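Local atomic coordinates of Rho-class glutathione S-transferase (Laternula elliptica, PDB entry 3QAV), a protein that binds glutathione and probably transfers it to electrophilic compounds, as other cytosolic glutathione S-transferases do. Residues Leu42-Glu47 with Val105-Ser110; Gly174-Ala177 with Met183-Val186; Pro190-Ile195 with Lys211-Met216. All blocks are in the same frame, centred on the assembly; numbering follows the deposited sequence.

Contact 1: residues Leu42-Glu47 with Val105-Ser110; sequences LLVLQE and VPLFPS
Val44 and Leu107 lie opposite each other with their CA atoms 8.0 Å apart, where the C-terminal half of helix 36-47 runs past the irregular loop 105-110. In the two-domain glutathione S-transferase fold this is where the N-terminal domain meets the interdomain linker: the helix belongs to the thioredoxin-like N-terminal domain, and the loop leads from helix 91-101 into the all-helical domain. The contact is carried by the isobutyl group of Leu107, whose CG lies anti to its own carbonyl carbon (chi1 -68°); with chi2 extended (-176°), this sets the two methyls against Val44 and Glu47. CD1 meets the fork of Val44, 4.0 Å from CG1 and equally far from CG2, and the two side chains approach at a slant. One helical turn further on, CD2 of Leu107 rests 4.2 Å from CB of Glu47. The Glu47 chain bends away at chi2, and its carboxylate is engaged elsewhere, in a salt bridge with Arg219 and a hydrogen bond with Thr221; the linker therefore meets the aliphatic root of this acid. Glu99 takes the backbone N-H of Leu107, while Cys95 and Leu98 pack on Val44 from helix 91-101. At the other end of the contact, CG1 of Val105 lies 3.8 Å from the backbone O of Glu47.

Contact 2: residues Gly174-Ala177 with Met183-Val186; sequences GFVA and MADV
Hydrogen bonding between Val176 and Asp185 ties the loop 174-177 to the N-terminal end of helix 183-197. The N-H of Val176 points at OD2 of Asp185 over 3.0 Å and is nearly straight, at 173°; it arrives on the syn side, a little off the carboxylate plane. Tyr212 bonds the same oxygen through its OH. The other oxygen, OD1, accepts hydrogen bonds from the backbone N-H of Thr182 and from a water 2.8 Å away, and that water in turn accepts the N-H of Ala177 over 3.2 Å. Each carboxylate oxygen is thus gripped twice, which fixes the rotation of this buried group. The Thr182-Met183-Ala184-Asp185 run is consistent with the N-capping box of glutathione S-transferases, in which the aspartate binds back to the amide of the threonine; Phe181 against Val186 matches the accompanying hydrophobic staple. With an alanine in place of Asp185, the amides of Val176 and Thr182 and the hydroxyl of Tyr212 would probably be left without their common partner, and the loop less firmly held to the helix.

Apolar contacts accompany the polar ones. Val176 places CG1 between its backbone N and carbonyl carbon (chi1 80°), which turns this methyl to 3.5 Å from CB of Ala184; CB of Ala177 lies 3.8 Å from the same CB of Ala184. Phe175 crosses Asp185 at about a right angle, its ring and the carboxylate 75° apart, with OD2 in plane at the ring edge and CB of Phe175 3.4 Å from OD1 of Asp185.

Contact 3: residues Pro190-Ile195 with Lys211-Met216; sequences PMVALI and KYYNMM
Tyr213 extends its CG anti to the backbone N (chi1 175°), which throws the phenol outward from helix 207-217 and across to helix 183-197, where Val192, with CG1 likewise anti to N (chi1 177°), offers a methyl to meet it. The two side chains run past each other in opposite directions rather than meeting end on. CG1 of Val192 touches CD1 of the Tyr213 ring at 4.1 Å. At the next ring carbon, CE1 of Tyr213 settles onto the backbone at Ala193, 3.7 Å from its CA and 4.1 Å from its CB. A small residue at that position lets the aromatic ring lie close to the helix backbone.

This is helix-to-helix packing inside the all-helical C-terminal domain of the glutathione S-transferase fold, with the CA atoms of Val192 and Tyr213 7.1 Å apart. Phe189 and Val196 also touch Tyr213, so that the residues touching it are spread over about two turns of helix 183-197. The same helix meets the N-terminal domain through Pro190 and Ala193, which touch Trp39, and it is kinked at Pro190, whose N makes no bond to the preceding turn.

Beyond the ring the contact turns polar. One water bridges the two helices: it lies 2.6 Å from OH of Tyr213 and donates to the backbone O of Ala193 over 2.8 Å.

Taken together, the three contacts illustrate how one helix can integrate a two-domain protein. They follow one another along the chain, each closing before the next opens. Contact 1 joins the thioredoxin-like domain to the linker, whereas contacts 2 and 3 lie within the helical domain and share helix 183-197. The centre of contact 2 is about 11 Å from each of the others, and the centres of contacts 1 and 3 are about 18 Å apart. Met183 connects contacts 1 and 2, its N-H probably bonding to O of Leu107 and its side chain packing on Val44; Asp185 and Tyr212 connect contacts 2 and 3. Linker, loop 174-177 and helix 207-217 all pack against helix 183-197.

Contact 1: residues Leu42-Glu47 with Val105-Ser110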
ATOM      1  N   LEU A  42      15.911   4.241  -4.581  1.00 24.70           N
ATOM      2  CA  LEU A  42      17.316   4.639  -4.558  1.00 25.05           C
ATOM      3  C   LEU A  42      18.022   4.094  -3.320  1.00 25.73           C
ATOM      4  O   LEU A  42      19.189   3.694  -3.387  1.00 26.30           O
ATOM      5  CB  LEU A  42      17.440   6.162  -4.599  1.00 27.69           C
ATOM      6  CG  LEU A  42      16.839   6.868  -5.829  1.00 28.63           C
ATOM      7  CD1 LEU A  42      17.053   8.376  -5.706  1.00 29.37           C
ATOM      8  CD2 LEU A  42      17.487   6.335  -7.104  1.00 29.04           C
ATOM      9  N   LEU A  43      17.315   4.085  -2.192  1.00 24.14           N
ATOM     10  CA  LEU A  43      17.883   3.593  -0.943  1.00 24.15           C
ATOM     11  C   LEU A  43      18.188   2.107  -1.023  1.00 23.32           C
ATOM     12  O   LEU A  43      19.236   1.661  -0.572  1.00 23.89           O
ATOM     13  CB  LEU A  43      16.929   3.865   0.227  1.00 25.21           C
ATOM     14  CG  LEU A  43      16.939   5.289   0.783  1.00 26.98           C
ATOM     15  CD1 LEU A  43      16.010   5.373   1.980  1.00 27.51           C
ATOM     16  CD2 LEU A  43      18.358   5.660   1.204  1.00 28.28           C
ATOM     17  N   VAL A  44      17.266   1.333  -1.581  1.00 22.52           N
ATOM     18  CA  VAL A  44      17.490  -0.105  -1.717  1.00 23.13           C
ATOM     19  C   VAL A  44      18.715  -0.360  -2.598  1.00 24.39           C
ATOM     20  O   VAL A  44      19.568  -1.170  -2.258  1.00 26.97           O
ATOM     21  CB  VAL A  44      16.275  -0.811  -2.356  1.00 22.13           C
ATOM     22  CG1 VAL A  44      16.626  -2.262  -2.686  1.00 21.99           C
ATOM     23  CG2 VAL A  44      15.099  -0.761  -1.413  1.00 17.69           C
ATOM     24  N   LEU A  45      18.790   0.330  -3.733  1.00 24.08           N
ATOM     25  CA  LEU A  45      19.917   0.170  -4.646  1.00 25.66           C
ATOM     26  C   LEU A  45      21.246   0.533  -3.976  1.00 26.13           C
ATOM     27  O   LEU A  45      22.221  -0.202  -4.086  1.00 24.40           O
ATOM     28  CB  LEU A  45      19.721   1.043  -5.894  1.00 24.09           C
ATOM     29  CG  LEU A  45      18.641   0.621  -6.897  1.00 25.69           C
ATOM     30  CD1 LEU A  45      18.362   1.783  -7.859  1.00 25.51           C
ATOM     31  CD2 LEU A  45      19.094  -0.626  -7.656  1.00 21.30           C
ATOM     32  N   GLN A  46      21.269   1.673  -3.286  1.00 26.26           N
ATOM     33  CA  GLN A  46      22.470   2.136  -2.603  1.00 27.81           C
ATOM     34  C   GLN A  46      22.863   1.191  -1.467  1.00 29.59           C
ATOM     35  O   GLN A  46      24.018   0.786  -1.363  1.00 32.79           O
ATOM     36  CB  GLN A  46      22.246   3.537  -2.032  1.00 28.76           C
ATOM     37  CG  GLN A  46      22.118   4.660  -3.062  1.00 31.53           C
ATOM     38  CD  GLN A  46      23.440   5.031  -3.713  1.00 32.77           C
ATOM     39  OE1 GLN A  46      24.474   5.093  -3.050  1.00 33.95           O
ATOM     40  NE2 GLN A  46      23.405   5.302  -5.012  1.00 32.88           N
ATOM     41  N   GLU A  47      21.903   0.843  -0.617  1.00 29.68           N
ATOM     42  CA  GLU A  47      22.182  -0.045   0.508  1.00 32.02           C
ATOM     43  C   GLU A  47      22.750  -1.382   0.044  1.00 33.87           C
ATOM     44  O   GLU A  47      23.687  -1.909   0.644  1.00 35.10           O
ATOM     45  CB  GLU A  47      20.909  -0.282   1.321  1.00 30.64           C
ATOM     46  CG  GLU A  47      20.483   0.915   2.148  1.00 31.26           C
ATOM     47  CD  GLU A  47      21.364   1.118   3.367  1.00 30.61           C
ATOM     48  OE1 GLU A  47      21.329   2.218   3.952  1.00 31.50           O
ATOM     49  OE2 GLU A  47      22.084   0.170   3.746  1.00 32.82           O
ATOM     50  N   VAL A 105      23.277  -8.485  -0.290  1.00 36.49           N
ATOM     51  CA  VAL A 105      23.132  -7.676   0.916  1.00 34.09           C
ATOM     52  C   VAL A 105      21.647  -7.629   1.278  1.00 33.57           C
ATOM     53  O   VAL A 105      20.922  -6.725   0.854  1.00 32.19           O
ATOM     54  CB  VAL A 105      23.653  -6.247   0.675  1.00 33.51           C
ATOM     55  CG1 VAL A 105      23.553  -5.429   1.954  1.00 34.68           C
ATOM     56  CG2 VAL A 105      25.094  -6.304   0.191  1.00 32.70           C
ATOM     57  N   PRO A 106      21.173  -8.611   2.064  1.00 32.82           N
ATOM     58  CA  PRO A 106      19.768  -8.696   2.482  1.00 33.23           C
ATOM     59  C   PRO A 106      19.229  -7.565   3.359  1.00 32.83           C
ATOM     60  O   PRO A 106      19.848  -7.182   4.347  1.00 33.37           O
ATOM     61  CB  PRO A 106      19.701 -10.054   3.187  1.00 33.13           C
ATOM     62  CG  PRO A 106      21.075 -10.200   3.756  1.00 33.70           C
ATOM     63  CD  PRO A 106      21.947  -9.741   2.610  1.00 32.60           C
ATOM     64  N   LEU A 107      18.068  -7.034   2.981  1.00 32.35           N
ATOM     65  CA  LEU A 107      17.426  -5.976   3.747  1.00 31.54           C
ATOM     66  C   LEU A 107      16.364  -6.591   4.648  1.00 31.22           C
ATOM     67  O   LEU A 107      15.564  -5.883   5.261  1.00 32.88           O
ATOM     68  CB  LEU A 107      16.804  -4.923   2.817  1.00 30.88           C
ATOM     69  CG  LEU A 107      17.836  -4.094   2.036  1.00 33.42           C
ATOM     70  CD1 LEU A 107      17.151  -3.009   1.207  1.00 30.09           C
ATOM     71  CD2 LEU A 107      18.818  -3.455   3.020  1.00 31.98           C
ATOM     72  N   PHE A 108      16.352  -7.920   4.698  1.00 29.51           N
ATOM     73  CA  PHE A 108      15.437  -8.673   5.553  1.00 27.88           C
ATOM     74  C   PHE A 108      16.282  -9.698   6.321  1.00 29.94           C
ATOM     75  O   PHE A 108      17.240 -10.255   5.774  1.00 29.26           O
ATOM     76  CB  PHE A 108      14.413  -9.470   4.741  1.00 30.01           C
ATOM     77  CG  PHE A 108      13.279  -8.660   4.189  1.00 29.12           C
ATOM     78  CD1 PHE A 108      13.399  -8.004   2.972  1.00 29.76           C
ATOM     79  CD2 PHE A 108      12.062  -8.613   4.858  1.00 29.86           C
ATOM     80  CE1 PHE A 108      12.324  -7.319   2.421  1.00 28.65           C
ATOM     81  CE2 PHE A 108      10.980  -7.931   4.322  1.00 30.43           C
ATOM     82  CZ  PHE A 108      11.110  -7.281   3.094  1.00 30.63           C
ATOM     83  N   PRO A 109      15.954  -9.946   7.602  1.00 29.00           N
ATOM     84  CA  PRO A 109      16.727 -10.933   8.362  1.00 30.56           C
ATOM     85  C   PRO A 109      16.282 -12.304   7.851  1.00 32.03           C
ATOM     86  O   PRO A 109      15.397 -12.380   7.000  1.00 31.78           O
ATOM     87  CB  PRO A 109      16.301 -10.665   9.802  1.00 30.05           C
ATOM     88  CG  PRO A 109      14.892 -10.173   9.645  1.00 29.49           C
ATOM     89  CD  PRO A 109      15.015  -9.229   8.482  1.00 28.34           C
ATOM     90  N   SER A 110      16.865 -13.382   8.358  1.00 32.95           N
ATOM     91  CA  SER A 110      16.487 -14.713   7.871  1.00 35.14           C
ATOM     92  C   SER A 110      15.322 -15.354   8.620  1.00 34.95           C
ATOM     93  O   SER A 110      14.527 -16.092   8.036  1.00 36.18           O
ATOM     94  CB  SER A 110      17.701 -15.655   7.901  1.00 36.61           C
ATOM     95  OG  SER A 110      18.176 -15.857   9.223  1.00 38.84           O
TER

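Contact 2: residues Gly174-Ala177 with Met183-Val186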
ATOM      1  N   GLY A 174      16.608   1.307  18.297  1.00 33.27           N
ATOM      2  CA  GLY A 174      17.447   1.488  17.125  1.00 32.20           C
ATOM      3  C   GLY A 174      16.717   1.888  15.854  1.00 32.64           C
ATOM      4  O   GLY A 174      16.519   3.076  15.593  1.00 31.88           O
ATOM      5  N   PHE A 175      16.325   0.898  15.057  1.00 30.29           N
ATOM      6  CA  PHE A 175      15.627   1.161  13.803  1.00 29.91           C
ATOM      7  C   PHE A 175      14.115   0.964  13.965  1.00 29.93           C
ATOM      8  O   PHE A 175      13.643   0.645  15.057  1.00 30.97           O
ATOM      9  CB  PHE A 175      16.223   0.280  12.709  1.00 28.76           C
ATOM     10  CG  PHE A 175      17.681   0.571  12.445  1.00 33.38           C
ATOM     11  CD1 PHE A 175      18.060   1.488  11.463  1.00 32.15           C
ATOM     12  CD2 PHE A 175      18.674  -0.035  13.212  1.00 33.13           C
ATOM     13  CE1 PHE A 175      19.408   1.795  11.252  1.00 33.34           C
ATOM     14  CE2 PHE A 175      20.027   0.267  13.007  1.00 34.18           C
ATOM     15  CZ  PHE A 175      20.392   1.184  12.025  1.00 33.60           C
ATOM     16  N   VAL A 176      13.352   1.148  12.896  1.00 26.15           N
ATOM     17  CA  VAL A 176      11.895   1.069  13.002  1.00 24.12           C
ATOM     18  C   VAL A 176      11.239  -0.298  13.229  1.00 24.08           C
ATOM     19  O   VAL A 176      10.118  -0.364  13.740  1.00 25.33           O
ATOM     20  CB  VAL A 176      11.234   1.762  11.781  1.00 22.81           C
ATOM     21  CG1 VAL A 176      11.245   0.821  10.571  1.00 19.08           C
ATOM     22  CG2 VAL A 176       9.815   2.216  12.143  1.00 20.46           C
ATOM     23  N   ALA A 177      11.920  -1.384  12.876  1.00 24.05           N
ATOM     24  CA  ALA A 177      11.350  -2.720  13.060  1.00 25.62           C
ATOM     25  C   ALA A 177      12.216  -3.639  13.921  1.00 26.64           C
ATOM     26  O   ALA A 177      11.702  -4.499  14.638  1.00 25.14           O
ATOM     27  CB  ALA A 177      11.100  -3.373  11.701  1.00 26.90           C
ATOM     28  N   MET A 183      14.368  -3.337   5.300  1.00 23.21           N
ATOM     29  CA  MET A 183      13.480  -2.770   4.287  1.00 24.60           C
ATOM     30  C   MET A 183      12.474  -1.814   4.922  1.00 23.21           C
ATOM     31  O   MET A 183      12.058  -0.853   4.292  1.00 24.12           O
ATOM     32  CB  MET A 183      12.723  -3.880   3.541  1.00 22.15           C
ATOM     33  CG  MET A 183      11.935  -3.378   2.331  1.00 23.66           C
ATOM     34  SD  MET A 183      13.002  -2.701   1.031  1.00 26.65           S
ATOM     35  CE  MET A 183      13.564  -4.199   0.233  1.00 19.73           C
ATOM     36  N   ALA A 184      12.089  -2.079   6.169  1.00 23.41           N
ATOM     37  CA  ALA A 184      11.129  -1.226   6.869  1.00 24.52           C
ATOM     38  C   ALA A 184      11.616   0.218   6.979  1.00 24.48           C
ATOM     39  O   ALA A 184      10.821   1.158   6.867  1.00 24.22           O
ATOM     40  CB  ALA A 184      10.844  -1.780   8.259  1.00 24.26           C
ATOM     41  N   ASP A 185      12.916   0.399   7.206  1.00 24.12           N
ATOM     42  CA  ASP A 185      13.468   1.746   7.317  1.00 23.70           C
ATOM     43  C   ASP A 185      13.484   2.451   5.965  1.00 23.35           C
ATOM     44  O   ASP A 185      13.426   3.678   5.888  1.00 24.81           O
ATOM     45  CB  ASP A 185      14.873   1.691   7.905  1.00 23.13           C
ATOM     46  CG  ASP A 185      14.872   1.159   9.319  1.00 25.35           C
ATOM     47  OD1 ASP A 185      15.226  -0.025   9.515  1.00 22.88           O
ATOM     48  OD2 ASP A 185      14.489   1.928  10.230  1.00 23.80           O
ATOM     49  N   VAL A 186      13.555   1.665   4.903  1.00 21.74           N
ATOM     50  CA  VAL A 186      13.556   2.207   3.551  1.00 23.58           C
ATOM     51  C   VAL A 186      12.199   2.872   3.301  1.00 22.83           C
ATOM     52  O   VAL A 186      12.105   3.918   2.650  1.00 22.89           O
ATOM     53  CB  VAL A 186      13.756   1.076   2.514  1.00 24.27           C
ATOM     54  CG1 VAL A 186      13.380   1.561   1.134  1.00 25.56           C
ATOM     55  CG2 VAL A 186      15.194   0.594   2.543  1.00 24.16           C
TER
HETATM   56  O   HOH W   1      14.492  -2.244  11.130  1.00 23.98           O

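Contact 3: residues Pro190-Ile195 with Lys211-Met216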
ATOM      1  N   PRO A 190      11.980   7.959   4.535  1.00 24.24           N
ATOM      2  CA  PRO A 190      11.586   9.003   3.583  1.00 24.44           C
ATOM      3  C   PRO A 190      10.376   9.800   4.067  1.00 24.71           C
ATOM      4  O   PRO A 190      10.287  11.016   3.867  1.00 24.38           O
ATOM      5  CB  PRO A 190      11.293   8.214   2.315  1.00 22.80           C
ATOM      6  CG  PRO A 190      12.327   7.118   2.384  1.00 23.03           C
ATOM      7  CD  PRO A 190      12.242   6.683   3.841  1.00 22.30           C
ATOM      8  N   MET A 191       9.442   9.107   4.701  1.00 25.55           N
ATOM      9  CA  MET A 191       8.248   9.764   5.198  1.00 28.58           C
ATOM     10  C   MET A 191       8.593  10.697   6.350  1.00 27.82           C
ATOM     11  O   MET A 191       8.017  11.776   6.475  1.00 25.74           O
ATOM     12  CB  MET A 191       7.216   8.719   5.615  1.00 31.73           C
ATOM     13  CG  MET A 191       6.696   7.932   4.419  1.00 36.02           C
ATOM     14  SD  MET A 191       5.429   6.751   4.854  1.00 45.39           S
ATOM     15  CE  MET A 191       3.970   7.690   4.511  1.00 42.78           C
ATOM     16  N   VAL A 192       9.540  10.285   7.188  1.00 27.99           N
ATOM     17  CA  VAL A 192       9.958  11.134   8.302  1.00 28.50           C
ATOM     18  C   VAL A 192      10.750  12.345   7.776  1.00 28.20           C
ATOM     19  O   VAL A 192      10.550  13.471   8.234  1.00 27.67           O
ATOM     20  CB  VAL A 192      10.813  10.353   9.322  1.00 27.74           C
ATOM     21  CG1 VAL A 192      11.282  11.290  10.438  1.00 29.60           C
ATOM     22  CG2 VAL A 192       9.987   9.217   9.928  1.00 25.94           C
ATOM     23  N   ALA A 193      11.634  12.115   6.805  1.00 29.47           N
ATOM     24  CA  ALA A 193      12.435  13.198   6.220  1.00 30.25           C
ATOM     25  C   ALA A 193      11.514  14.250   5.602  1.00 30.21           C
ATOM     26  O   ALA A 193      11.768  15.460   5.689  1.00 30.60           O
ATOM     27  CB  ALA A 193      13.374  12.640   5.156  1.00 31.29           C
ATOM     28  N   LEU A 194      10.442  13.779   4.974  1.00 30.59           N
ATOM     29  CA  LEU A 194       9.459  14.655   4.347  1.00 31.08           C
ATOM     30  C   LEU A 194       8.781  15.488   5.436  1.00 31.15           C
ATOM     31  O   LEU A 194       8.569  16.684   5.275  1.00 29.17           O
ATOM     32  CB  LEU A 194       8.414  13.815   3.608  1.00 33.68           C
ATOM     33  CG  LEU A 194       7.358  14.536   2.766  1.00 36.56           C
ATOM     34  CD1 LEU A 194       8.006  15.170   1.548  1.00 36.76           C
ATOM     35  CD2 LEU A 194       6.300  13.540   2.324  1.00 38.64           C
ATOM     36  N   ILE A 195       8.446  14.836   6.547  1.00 30.98           N
ATOM     37  CA  ILE A 195       7.800  15.510   7.671  1.00 33.05           C
ATOM     38  C   ILE A 195       8.699  16.637   8.175  1.00 32.71           C
ATOM     39  O   ILE A 195       8.249  17.770   8.340  1.00 34.89           O
ATOM     40  CB  ILE A 195       7.515  14.508   8.827  1.00 33.31           C
ATOM     41  CG1 ILE A 195       6.398  13.547   8.410  1.00 34.82           C
ATOM     42  CG2 ILE A 195       7.125  15.251  10.102  1.00 32.82           C
ATOM     43  CD1 ILE A 195       6.163  12.402   9.384  1.00 34.07           C
ATOM     44  N   LYS A 211      15.657  11.298  17.146  1.00 29.98           N
ATOM     45  CA  LYS A 211      16.931  10.609  17.299  1.00 31.24           C
ATOM     46  C   LYS A 211      17.136   9.673  16.106  1.00 32.06           C
ATOM     47  O   LYS A 211      18.245   9.544  15.577  1.00 30.68           O
ATOM     48  CB  LYS A 211      16.919   9.816  18.608  1.00 32.89           C
ATOM     49  CG  LYS A 211      18.127   8.935  18.851  1.00 35.75           C
ATOM     50  CD  LYS A 211      17.984   8.216  20.189  1.00 36.72           C
ATOM     51  CE  LYS A 211      19.170   7.310  20.471  1.00 41.42           C
ATOM     52  NZ  LYS A 211      19.064   6.650  21.801  1.00 42.77           N
ATOM     53  N   TYR A 212      16.051   9.024  15.692  1.00 32.39           N
ATOM     54  CA  TYR A 212      16.077   8.108  14.555  1.00 30.29           C
ATOM     55  C   TYR A 212      16.416   8.908  13.304  1.00 28.73           C
ATOM     56  O   TYR A 212      17.271   8.517  12.517  1.00 27.38           O
ATOM     57  CB  TYR A 212      14.709   7.436  14.385  1.00 30.00           C
ATOM     58  CG  TYR A 212      14.577   6.602  13.119  1.00 30.84           C
ATOM     59  CD1 TYR A 212      15.174   5.346  13.015  1.00 30.57           C
ATOM     60  CD2 TYR A 212      13.859   7.082  12.022  1.00 29.47           C
ATOM     61  CE1 TYR A 212      15.055   4.590  11.844  1.00 29.70           C
ATOM     62  CE2 TYR A 212      13.736   6.343  10.855  1.00 26.24           C
ATOM     63  CZ  TYR A 212      14.330   5.101  10.770  1.00 28.66           C
ATOM     64  OH  TYR A 212      14.191   4.370   9.615  1.00 30.33           O
ATOM     65  N   TYR A 213      15.745  10.040  13.138  1.00 28.69           N
ATOM     66  CA  TYR A 213      15.971  10.907  11.991  1.00 31.17           C
ATOM     67  C   TYR A 213      17.428  11.360  11.905  1.00 32.51           C
ATOM     68  O   TYR A 213      18.041  11.316  10.841  1.00 31.50           O
ATOM     69  CB  TYR A 213      15.072  12.138  12.076  1.00 29.03           C
ATOM     70  CG  TYR A 213      15.340  13.139  10.979  1.00 31.59           C
ATOM     71  CD1 TYR A 213      14.924  12.896   9.675  1.00 32.72           C
ATOM     72  CD2 TYR A 213      16.032  14.321  11.240  1.00 32.50           C
ATOM     73  CE1 TYR A 213      15.185  13.798   8.658  1.00 31.77           C
ATOM     74  CE2 TYR A 213      16.300  15.235  10.224  1.00 33.72           C
ATOM     75  CZ  TYR A 213      15.872  14.965   8.936  1.00 32.62           C
ATOM     76  OH  TYR A 213      16.134  15.844   7.920  1.00 33.10           O
ATOM     77  N   ASN A 214      17.971  11.811  13.029  1.00 33.63           N
ATOM     78  CA  ASN A 214      19.355  12.268  13.067  1.00 35.88           C
ATOM     79  C   ASN A 214      20.321  11.153  12.705  1.00 35.11           C
ATOM     80  O   ASN A 214      21.237  11.360  11.916  1.00 35.52           O
ATOM     81  CB  ASN A 214      19.694  12.817  14.455  1.00 36.72           C
ATOM     82  CG  ASN A 214      19.154  14.212  14.668  1.00 38.60           C
ATOM     83  OD1 ASN A 214      18.902  14.626  15.796  1.00 41.48           O
ATOM     84  ND2 ASN A 214      18.984  14.953  13.582  1.00 38.75           N
ATOM     85  N   MET A 215      20.123   9.974  13.283  1.00 34.32           N
ATOM     86  CA  MET A 215      21.005   8.853  12.981  1.00 36.15           C
ATOM     87  C   MET A 215      20.967   8.540  11.490  1.00 35.93           C
ATOM     88  O   MET A 215      22.007   8.420  10.841  1.00 35.64           O
ATOM     89  CB  MET A 215      20.594   7.597  13.752  1.00 37.18           C
ATOM     90  CG  MET A 215      21.163   6.320  13.138  1.00 40.52           C
ATOM     91  SD  MET A 215      20.632   4.804  13.932  1.00 44.88           S
ATOM     92  CE  MET A 215      18.963   4.626  13.257  1.00 45.25           C
ATOM     93  N   MET A 216      19.756   8.402  10.962  1.00 34.41           N
ATOM     94  CA  MET A 216      19.564   8.083   9.553  1.00 32.87           C
ATOM     95  C   MET A 216      20.121   9.155   8.619  1.00 30.20           C
ATOM     96  O   MET A 216      20.676   8.835   7.569  1.00 29.03           O
ATOM     97  CB  MET A 216      18.076   7.855   9.278  1.00 32.02           C
ATOM     98  CG  MET A 216      17.527   6.587   9.910  1.00 31.22           C
ATOM     99  SD  MET A 216      18.114   5.063   9.102  1.00 32.32           S
ATOM    100  CE  MET A 216      16.814   4.825   7.867  1.00 32.48           C
TER
HETATM  101  O   HOH W   2      14.466  16.139   5.965  1.00 31.78           O